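Local coordinates for 3-keto-5-aminohexanoate cleavage protein (Burkholderia xenovorans LB400, PDB 3E02), which probably cleaves beta-keto acids such as 3-keto-5-aminohexanoate with the help of a bound zinc ion, at residues 58-63 against 133-138; 107-112 against 301-306; 119-124 against 141-146. All coordinates share one frame; numbering follows the deposited sequence.

Contact 1 of 3, residues 58-63 against 133-138. With EDO (1,2-ethanediol), chain E.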
loop_
_atom_site.group_PDB
_atom_site.type_symbol
_atom_site.label_atom_id
_atom_site.label_comp_id
_atom_site.label_asym_id
_atom_site.label_seq_id
_atom_site.Cartn_x
_atom_site.Cartn_y
_atom_site.Cartn_z
ATOM N N ASN A 58 11.470 -38.736 22.283
ATOM C CA ASN A 58 11.051 -38.720 20.872
ATOM C C ASN A 58 10.753 -37.351 20.267
ATOM O O ASN A 58 10.339 -37.283 19.121
ATOM C CB ASN A 58 9.871 -39.707 20.667
ATOM C CG ASN A 58 8.574 -39.260 21.346
ATOM O OD1 ASN A 58 8.387 -38.096 21.686
ATOM N ND2 ASN A 58 7.668 -40.198 21.527
ATOM N N GLY A 59 10.950 -36.274 21.024
ATOM C CA GLY A 59 10.707 -34.929 20.529
ATOM C C GLY A 59 9.267 -34.469 20.339
ATOM O O GLY A 59 9.062 -33.355 19.848
ATOM N N ARG A 60 8.276 -35.282 20.728
ATOM C CA ARG A 60 6.856 -34.922 20.592
ATOM C C ARG A 60 6.578 -33.660 21.423
ATOM O O ARG A 60 6.999 -33.596 22.576
ATOM C CB ARG A 60 5.953 -36.069 21.080
ATOM C CG ARG A 60 4.456 -35.870 20.806
ATOM C CD ARG A 60 3.556 -36.847 21.569
ATOM N NE ARG A 60 3.364 -38.154 20.931
ATOM C CZ ARG A 60 3.921 -39.325 21.275
ATOM N NH1 ARG A 60 4.787 -39.457 22.295
ATOM N NH2 ARG A 60 3.592 -40.414 20.572
ATOM N N PRO A 61 5.886 -32.648 20.844
ATOM C CA PRO A 61 5.575 -31.465 21.661
ATOM C C PRO A 61 4.871 -31.790 22.978
ATOM O O PRO A 61 4.037 -32.694 23.017
ATOM C CB PRO A 61 4.643 -30.661 20.757
ATOM C CG PRO A 61 5.114 -30.965 19.402
ATOM C CD PRO A 61 5.419 -32.447 19.457
ATOM N N SER A 62 5.251 -31.094 24.042
ATOM C CA SER A 62 4.652 -31.282 25.360
ATOM C C SER A 62 4.540 -29.955 26.098
ATOM O O SER A 62 5.494 -29.177 26.091
ATOM C CB SER A 62 5.513 -32.227 26.185
ATOM O OG SER A 62 5.098 -32.254 27.537
ATOM N N GLN A 63 3.383 -29.719 26.729
ATOM C CA GLN A 63 3.171 -28.556 27.609
ATOM C C GLN A 63 3.160 -28.988 29.084
ATOM O O GLN A 63 2.514 -28.363 29.913
ATOM C CB GLN A 63 1.903 -27.774 27.220
ATOM C CG GLN A 63 2.031 -26.838 26.007
ATOM C CD GLN A 63 2.879 -25.605 26.264
ATOM O OE1 GLN A 63 4.112 -25.680 26.266
ATOM N NE2 GLN A 63 2.229 -24.456 26.441
ATOM N N PHE A 133 10.339 -41.298 14.143
ATOM C CA PHE A 133 9.340 -41.661 15.162
ATOM C C PHE A 133 7.934 -41.742 14.566
ATOM O O PHE A 133 7.593 -40.977 13.649
ATOM C CB PHE A 133 9.359 -40.654 16.314
ATOM C CG PHE A 133 10.704 -40.506 16.972
ATOM C CD1 PHE A 133 11.193 -41.508 17.813
ATOM C CD2 PHE A 133 11.480 -39.359 16.766
ATOM C CE1 PHE A 133 12.440 -41.379 18.434
ATOM C CE2 PHE A 133 12.733 -39.213 17.398
ATOM C CZ PHE A 133 13.212 -40.227 18.221
ATOM N N ASP A 134 7.128 -42.647 15.133
ATOM C CA ASP A 134 5.762 -42.932 14.681
ATOM C C ASP A 134 4.819 -41.752 14.729
ATOM O O ASP A 134 3.908 -41.701 13.925
ATOM C CB ASP A 134 5.098 -44.036 15.531
ATOM C CG ASP A 134 5.696 -45.389 15.321
ATOM O OD1 ASP A 134 6.489 -45.580 14.365
ATOM O OD2 ASP A 134 5.349 -46.277 16.130
ATOM N N TRP A 135 5.011 -40.855 15.691
ATOM C CA TRP A 135 4.131 -39.681 15.849
ATOM C C TRP A 135 4.255 -38.588 14.796
ATOM O O TRP A 135 3.313 -37.810 14.617
ATOM C CB TRP A 135 4.327 -39.027 17.234
ATOM C CG TRP A 135 5.638 -38.333 17.417
ATOM C CD1 TRP A 135 6.773 -38.873 17.911
ATOM C CD2 TRP A 135 5.943 -36.968 17.104
ATOM N NE1 TRP A 135 7.768 -37.950 17.929
ATOM C CE2 TRP A 135 7.294 -36.763 17.441
ATOM C CE3 TRP A 135 5.199 -35.893 16.582
ATOM C CZ2 TRP A 135 7.928 -35.534 17.269
ATOM C CZ3 TRP A 135 5.818 -34.672 16.416
ATOM C CH2 TRP A 135 7.174 -34.496 16.762
ATOM N N GLU A 136 5.382 -38.538 14.084
ATOM C CA GLU A 136 5.693 -37.404 13.205
ATOM C C GLU A 136 4.808 -37.276 11.984
ATOM O O GLU A 136 4.213 -36.214 11.773
ATOM C CB GLU A 136 7.172 -37.406 12.789
ATOM C CG GLU A 136 8.153 -37.362 13.937
ATOM C CD GLU A 136 9.575 -37.414 13.436
ATOM O OE1 GLU A 136 10.065 -36.394 12.941
ATOM O OE2 GLU A 136 10.189 -38.486 13.511
ATOM N N ARG A 137 4.679 -38.341 11.194
ATOM C CA ARG A 137 3.841 -38.252 9.990
ATOM C C ARG A 137 2.351 -37.958 10.310
ATOM O O ARG A 137 1.781 -37.066 9.680
ATOM C CB ARG A 137 4.002 -39.455 9.061
ATOM C CG ARG A 137 3.498 -39.163 7.653
ATOM C CD ARG A 137 3.420 -40.396 6.749
ATOM N NE ARG A 137 4.699 -40.880 6.221
ATOM C CZ ARG A 137 5.441 -40.256 5.292
ATOM N NH1 ARG A 137 5.081 -39.080 4.770
ATOM N NH2 ARG A 137 6.588 -40.813 4.885
ATOM N N PRO A 138 1.731 -38.686 11.261
ATOM C CA PRO A 138 0.334 -38.391 11.640
ATOM C C PRO A 138 0.123 -36.965 12.173
ATOM O O PRO A 138 -0.899 -36.356 11.874
ATOM C CB PRO A 138 0.031 -39.433 12.721
ATOM C CG PRO A 138 0.997 -40.497 12.513
ATOM C CD PRO A 138 2.227 -39.873 11.991
HETATM C C1 EDO E . 8.062 -44.265 8.212
HETATM O O1 EDO E . 9.475 -44.203 8.126
HETATM C C2 EDO E . 7.471 -43.247 7.254
HETATM O O2 EDO E . 6.170 -42.887 7.720
#
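The indole of W135 lies against the backbone of 58-60 and offers its polar edge to the carbonyl of N58. W135 NE1 donates to N58 O over 2.9 Å, with the oxygen close to the ring plane; the donor itself stands above the carbonyl plane of N58. The bond is moderately bent, 145° at the hydrogen. CG of W135 is placed between the backbone N and the carbonyl carbon (chi1 70°), which sets the ring toward the loop 58-60. R60 supplies the cover of one indole face: R60 CA sits 3.8 Å from the centroid of the six-membered ring of W135, a CH-pi contact, while E136 CG lies over the opposite face. In one of its two conformers the rest of R60 runs past the indole in the opposite direction, and its guanidinium lies over the ring near CG of W135 with the planes 43° apart, too inclined for a flat stack. P61 adds an apolar touch from P61 CD to W135 CZ3.

N58 serves a second ring as well. N58 CB rests over the face of F133, 3.8 Å from the ring centroid, and the carbonyl oxygen of N58 reaches the same ring near CD2. The amide meanwhile turns back to its own loop, N58 OD1 accepting from R60 N at 3.0 Å. F133 N is in turn bonded to E136 OE2, whose carboxylate also meets T20 and T22.

The 58-60 bend is thus an Asx turn, with G59 at positive phi. It leads into the short antiparallel strand 61-62 on the zinc-bearing strand 48-54 of the TIM-barrel fold, and F133 and W135, on the approach to helix 136-142, pack against it.

Contact 2 of 3, residues 107-112 against 301-306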
loop_
_atom_site.group_PDB
_atom_site.type_symbol
_atom_site.label_atom_id
_atom_site.label_comp_id
_atom_site.label_asym_id
_atom_site.label_seq_id
_atom_site.Cartn_x
_atom_site.Cartn_y
_atom_site.Cartn_z
ATOM N N PRO A 107 5.929 -16.341 34.197
ATOM C CA PRO A 107 7.038 -15.714 33.495
ATOM C C PRO A 107 6.843 -14.218 33.272
ATOM O O PRO A 107 5.736 -13.701 33.399
ATOM C CB PRO A 107 7.039 -16.445 32.149
ATOM C CG PRO A 107 5.601 -16.695 31.903
ATOM C CD PRO A 107 5.039 -17.041 33.249
ATOM N N GLU A 108 7.937 -13.546 32.926
ATOM C CA GLU A 108 7.890 -12.133 32.564
ATOM C C GLU A 108 7.120 -11.924 31.260
ATOM O O GLU A 108 6.449 -10.891 31.090
ATOM C CB GLU A 108 9.289 -11.565 32.363
ATOM C CG GLU A 108 10.123 -11.499 33.607
ATOM C CD GLU A 108 11.402 -10.775 33.330
ATOM O OE1 GLU A 108 11.410 -9.536 33.464
ATOM O OE2 GLU A 108 12.376 -11.454 32.975
ATOM N N VAL A 109 7.250 -12.892 30.344
ATOM C CA VAL A 109 6.596 -12.845 29.048
ATOM C C VAL A 109 5.991 -14.202 28.659
ATOM O O VAL A 109 6.533 -15.253 28.993
ATOM C CB VAL A 109 7.577 -12.361 27.931
ATOM C CG1 VAL A 109 6.885 -12.318 26.560
ATOM C CG2 VAL A 109 8.171 -10.982 28.284
ATOM N N ALA A 110 4.819 -14.152 28.030
ATOM C CA ALA A 110 4.178 -15.332 27.445
ATOM C C ALA A 110 3.677 -14.971 26.064
ATOM O O ALA A 110 3.279 -13.823 25.835
ATOM C CB ALA A 110 3.020 -15.832 28.321
ATOM N N SER A 111 3.683 -15.934 25.143
ATOM C CA SER A 111 3.135 -15.696 23.806
ATOM C C SER A 111 1.608 -15.688 23.932
ATOM O O SER A 111 1.058 -16.295 24.854
ATOM C CB SER A 111 3.623 -16.727 22.776
ATOM O OG SER A 111 3.183 -18.024 23.084
HETATM N N MSE A 112 0.942 -14.960 23.039
HETATM C CA MSE A 112 -0.520 -14.850 23.041
HETATM C C MSE A 112 -0.977 -14.794 21.592
HETATM O O MSE A 112 -0.818 -13.781 20.932
HETATM C CB MSE A 112 -0.938 -13.596 23.831
HETATM C CG MSE A 112 -2.428 -13.277 23.940
HETATM SE SE MSE A 112 -3.466 -14.647 24.814
HETATM C CE MSE A 112 -2.444 -14.872 26.527
ATOM N N LEU A 301 9.669 -3.507 27.037
ATOM C CA LEU A 301 8.420 -4.259 27.227
ATOM C C LEU A 301 7.706 -4.005 28.563
ATOM O O LEU A 301 6.543 -4.410 28.712
ATOM C CB LEU A 301 8.671 -5.754 27.051
ATOM C CG LEU A 301 9.271 -6.169 25.705
ATOM C CD1 LEU A 301 9.463 -7.674 25.639
ATOM C CD2 LEU A 301 8.410 -5.709 24.581
ATOM N N LYS A 302 8.396 -3.354 29.506
ATOM C CA LYS A 302 7.882 -3.040 30.846
ATOM C C LYS A 302 7.518 -4.328 31.587
ATOM O O LYS A 302 6.420 -4.483 32.099
ATOM C CB LYS A 302 6.700 -2.055 30.786
ATOM C CG LYS A 302 6.970 -0.719 30.112
ATOM C CD LYS A 302 7.916 0.148 30.915
ATOM C CE LYS A 302 8.102 1.524 30.270
ATOM N NZ LYS A 302 6.811 2.294 30.203
ATOM N N THR A 303 8.465 -5.255 31.637
ATOM C CA THR A 303 8.265 -6.536 32.317
ATOM C C THR A 303 8.425 -6.375 33.825
ATOM O O THR A 303 8.991 -5.391 34.297
ATOM C CB THR A 303 9.232 -7.621 31.814
ATOM O OG1 THR A 303 10.578 -7.237 32.108
ATOM C CG2 THR A 303 9.052 -7.853 30.297
ATOM N N LYS A 304 7.952 -7.375 34.559
ATOM C CA LYS A 304 7.973 -7.365 36.027
ATOM C C LYS A 304 9.355 -7.602 36.671
ATOM O O LYS A 304 9.505 -7.362 37.865
ATOM C CB LYS A 304 6.950 -8.364 36.598
ATOM C CG LYS A 304 7.220 -9.849 36.317
ATOM C CD LYS A 304 6.187 -10.733 36.990
ATOM C CE LYS A 304 6.444 -12.195 36.677
ATOM N NZ LYS A 304 5.479 -13.098 37.371
ATOM N N GLY A 305 10.324 -8.086 35.899
ATOM C CA GLY A 305 11.679 -8.359 36.365
ATOM C C GLY A 305 11.936 -9.840 36.524
ATOM O O GLY A 305 11.023 -10.608 36.840
ATOM N N ALA A 306 13.194 -10.229 36.318
ATOM C CA ALA A 306 13.640 -11.637 36.406
ATOM C C ALA A 306 13.405 -12.301 37.777
ATOM O O ALA A 306 13.138 -13.504 37.845
ATOM C CB ALA A 306 15.129 -11.742 36.015
HETATM O O HOH W 1 3.705 -13.939 35.422
HETATM O O HOH W 2 6.275 -9.140 33.118
#
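E108 and T303 join the start of a TIM-barrel strand, 109-113, to the C-terminal tail that follows helix 294-301, a pairing of a barrel strand with the chain that leaves the last helix.

The direct polar contacts converge on one carboxylate oxygen. T303 OG1 donates to E108 OE1 over 2.8 Å, approaching from above the carboxylate plane, and the amide G305 N adds a weak, bent bond to the same E108 OE1 at 3.0 Å. T303 presents its hydroxyl by holding OG1 between its backbone N and carbonyl carbon (chi1 63°), while E108 runs extended beyond CG to bring its carboxylate to T303 OG1 and the G305 amide. The other oxygen, OE2, forms a salt bridge with R298 of helix 294-301. The carboxylate therefore ties both the helix and the tail to the strand, and the nearby arginine would be expected to favour its charged form.

Apolar contact is slighter. T303 CG2 meets V109 CG2 at 3.8 Å, and L301 CD1 comes up to the same valine methyl more loosely. V109 otherwise packs on I82 and N84 of the neighbouring strand.

Water completes the join at two backbone carbonyls. One molecule donates to E108 O and accepts from K304 N, linking strand and tail main chains. K304 itself is fully extended beyond CG, with K304 CE passing 3.7 Å from P107 O; its ammonium lies among the carbonyls of R106, the strongest partner, S165 and E308 and a water, which must share its three hydrogens. That second water donates to P107 O at 2.9 Å and accepts from K304 NZ at 2.8 Å.

Contact 3 of 3, residues 119-124 against 141-146. With EDO (1,2-ethanediol), chain K.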
loop_
_atom_site.group_PDB
_atom_site.type_symbol
_atom_site.label_atom_id
_atom_site.label_comp_id
_atom_site.label_asym_id
_atom_site.label_seq_id
_atom_site.Cartn_x
_atom_site.Cartn_y
_atom_site.Cartn_z
ATOM N N PHE A 119 -3.902 -24.007 10.354
ATOM C CA PHE A 119 -2.448 -24.031 10.607
ATOM C C PHE A 119 -1.985 -25.348 9.992
ATOM O O PHE A 119 -1.920 -26.365 10.671
ATOM C CB PHE A 119 -2.178 -23.921 12.116
ATOM C CG PHE A 119 -0.804 -23.417 12.448
ATOM C CD1 PHE A 119 0.335 -24.131 12.058
ATOM C CD2 PHE A 119 -0.637 -22.228 13.165
ATOM C CE1 PHE A 119 1.623 -23.651 12.352
ATOM C CE2 PHE A 119 0.644 -21.739 13.469
ATOM C CZ PHE A 119 1.772 -22.454 13.067
ATOM N N ASN A 120 -1.684 -25.293 8.695
ATOM C CA ASN A 120 -1.391 -26.451 7.866
ATOM C C ASN A 120 0.106 -26.611 7.575
ATOM O O ASN A 120 0.672 -25.874 6.763
ATOM C CB ASN A 120 -2.206 -26.326 6.559
ATOM C CG ASN A 120 -2.156 -27.583 5.678
ATOM O OD1 ASN A 120 -1.464 -28.562 5.986
ATOM N ND2 ASN A 120 -2.903 -27.552 4.568
ATOM N N ILE A 121 0.733 -27.581 8.241
ATOM C CA ILE A 121 2.165 -27.907 8.024
ATOM C C ILE A 121 2.333 -29.284 7.351
ATOM O O ILE A 121 3.448 -29.832 7.319
ATOM C CB ILE A 121 2.983 -27.796 9.347
ATOM C CG1 ILE A 121 2.482 -28.783 10.425
ATOM C CG2 ILE A 121 2.934 -26.349 9.846
ATOM C CD1 ILE A 121 3.279 -28.757 11.684
ATOM N N SER A 122 1.239 -29.817 6.790
ATOM C CA SER A 122 1.217 -31.145 6.169
ATOM C C SER A 122 2.127 -31.313 4.956
ATOM O O SER A 122 2.617 -32.411 4.718
ATOM C CB SER A 122 -0.217 -31.520 5.775
ATOM O OG SER A 122 -0.691 -30.705 4.708
ATOM N N GLN A 123 2.338 -30.238 4.192
ATOM C CA GLN A 123 3.215 -30.269 3.009
ATOM C C GLN A 123 4.670 -30.647 3.342
ATOM O O GLN A 123 5.364 -31.186 2.493
ATOM C CB GLN A 123 3.182 -28.924 2.266
ATOM C CG GLN A 123 1.819 -28.621 1.612
ATOM C CD GLN A 123 1.728 -27.201 1.051
ATOM O OE1 GLN A 123 2.042 -26.209 1.745
ATOM N NE2 GLN A 123 1.273 -27.090 -0.199
ATOM N N ALA A 124 5.115 -30.346 4.565
ATOM C CA ALA A 124 6.454 -30.710 5.048
ATOM C C ALA A 124 6.717 -32.221 4.972
ATOM O O ALA A 124 7.841 -32.634 4.673
ATOM C CB ALA A 124 6.665 -30.193 6.485
ATOM N N ALA A 141 0.340 -34.672 8.972
ATOM C CA ALA A 141 -0.844 -34.976 8.134
ATOM C C ALA A 141 -2.146 -34.469 8.761
ATOM O O ALA A 141 -2.990 -33.901 8.070
ATOM C CB ALA A 141 -0.924 -36.475 7.843
ATOM N N GLY A 142 -2.269 -34.626 10.076
ATOM C CA GLY A 142 -3.424 -34.166 10.832
ATOM C C GLY A 142 -3.657 -32.662 10.800
ATOM O O GLY A 142 -4.772 -32.215 11.088
ATOM N N THR A 143 -2.636 -31.875 10.425
ATOM C CA THR A 143 -2.779 -30.423 10.344
ATOM C C THR A 143 -3.618 -29.940 9.153
ATOM O O THR A 143 -4.025 -28.771 9.150
ATOM C CB THR A 143 -1.463 -29.660 10.488
ATOM O OG1 THR A 143 -0.618 -29.875 9.354
ATOM C CG2 THR A 143 -0.762 -30.040 11.815
ATOM N N ARG A 144 -3.894 -30.814 8.168
ATOM C CA ARG A 144 -4.776 -30.465 7.047
ATOM C C ARG A 144 -6.176 -30.136 7.563
ATOM O O ARG A 144 -6.868 -29.321 6.977
ATOM C CB ARG A 144 -4.882 -31.602 6.023
ATOM C CG ARG A 144 -3.603 -31.959 5.312
ATOM C CD ARG A 144 -3.785 -33.178 4.421
ATOM N NE ARG A 144 -3.843 -34.430 5.186
ATOM C CZ ARG A 144 -4.290 -35.598 4.721
ATOM N NH1 ARG A 144 -4.709 -35.744 3.457
ATOM N NH2 ARG A 144 -4.306 -36.653 5.539
ATOM N N ASP A 145 -6.577 -30.786 8.659
ATOM C CA ASP A 145 -7.889 -30.587 9.263
ATOM C C ASP A 145 -7.775 -29.940 10.648
ATOM O O ASP A 145 -8.588 -30.218 11.524
ATOM C CB ASP A 145 -8.588 -31.960 9.343
ATOM C CG ASP A 145 -10.074 -31.863 9.651
ATOM O OD1 ASP A 145 -10.716 -30.848 9.322
ATOM O OD2 ASP A 145 -10.591 -32.808 10.262
ATOM N N PHE A 146 -6.809 -29.036 10.828
ATOM C CA PHE A 146 -6.521 -28.422 12.117
ATOM C C PHE A 146 -6.693 -26.909 12.112
ATOM O O PHE A 146 -6.322 -26.249 11.142
ATOM C CB PHE A 146 -5.087 -28.745 12.515
ATOM C CG PHE A 146 -4.635 -28.105 13.802
ATOM C CD1 PHE A 146 -5.140 -28.531 15.026
ATOM C CD2 PHE A 146 -3.690 -27.082 13.795
ATOM C CE1 PHE A 146 -4.718 -27.929 16.220
ATOM C CE2 PHE A 146 -3.266 -26.488 14.978
ATOM C CZ PHE A 146 -3.780 -26.921 16.194
HETATM C C1 EDO K . -14.039 -33.019 5.948
HETATM O O1 EDO K . -15.228 -32.920 6.750
HETATM C C2 EDO K . -12.767 -32.735 6.738
HETATM O O2 EDO K . -12.936 -32.803 8.159
#
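T143, the residue most covered in this contact, points its side chain into the bend of 119-122. T143 OG1 accepts from I121 N over 2.9 Å, at 146° on the hydrogen, and is itself bonded to L140 O of the preceding helical turn. With OG1 held between the backbone N and carbonyl carbon (chi1 69°), one hydroxyl can serve both segments; T143 CB rests 3.3 Å from F119 O, and T143 CG2 lies alongside I121 CG1.

F119 approaches from its backbone and CB rather than its ring, whose far end leads away. F119 CB touches F146 CD2 at 3.9 Å, F119 O lies at the edge of the F146 ring, near its plane, and F119 N makes a weak bond to F146 O.

S122 sets its OG close to R144 CG, an aliphatic point of the arginine chain, in one of the two conformers of R144. The hydroxyl S122 OG donates to N120 OD1 at 2.6 Å, in the carbonyl plane and on a lone pair, and S122 N reaches the same oxygen in an Asx turn. Nearby, D145 OD1 bonds T151 of a neighbouring subunit.

The one strong hydrogen bond between 119-124 and 141-146 is therefore that from I121 N to T143 OG1, which implies that a single threonine hydroxyl sets the polar join while the Asx turn fixes the loop's shape from within.

Contacts 1 and 3 are close relations: their centres lie 14 Å apart, on the same side of the chain's centre, and both use helix 136-142, one near its start against the loop 58-61, the other near its finish against the loop 119-122. Both approach the zinc site of H50, H52 and E259: the side chain of P61 is about 6 Å from that of H52, and that of F119 about 8 Å from the zinc ion. Contact 2 stands apart, its centre 29 Å from contact 1 and 31 Å from contact 3, yet V109 still comes about 7 Å from H50, side chain to side chain. Contact 3 also borders a neighbouring subunit, which touches neither contact 1 nor contact 2.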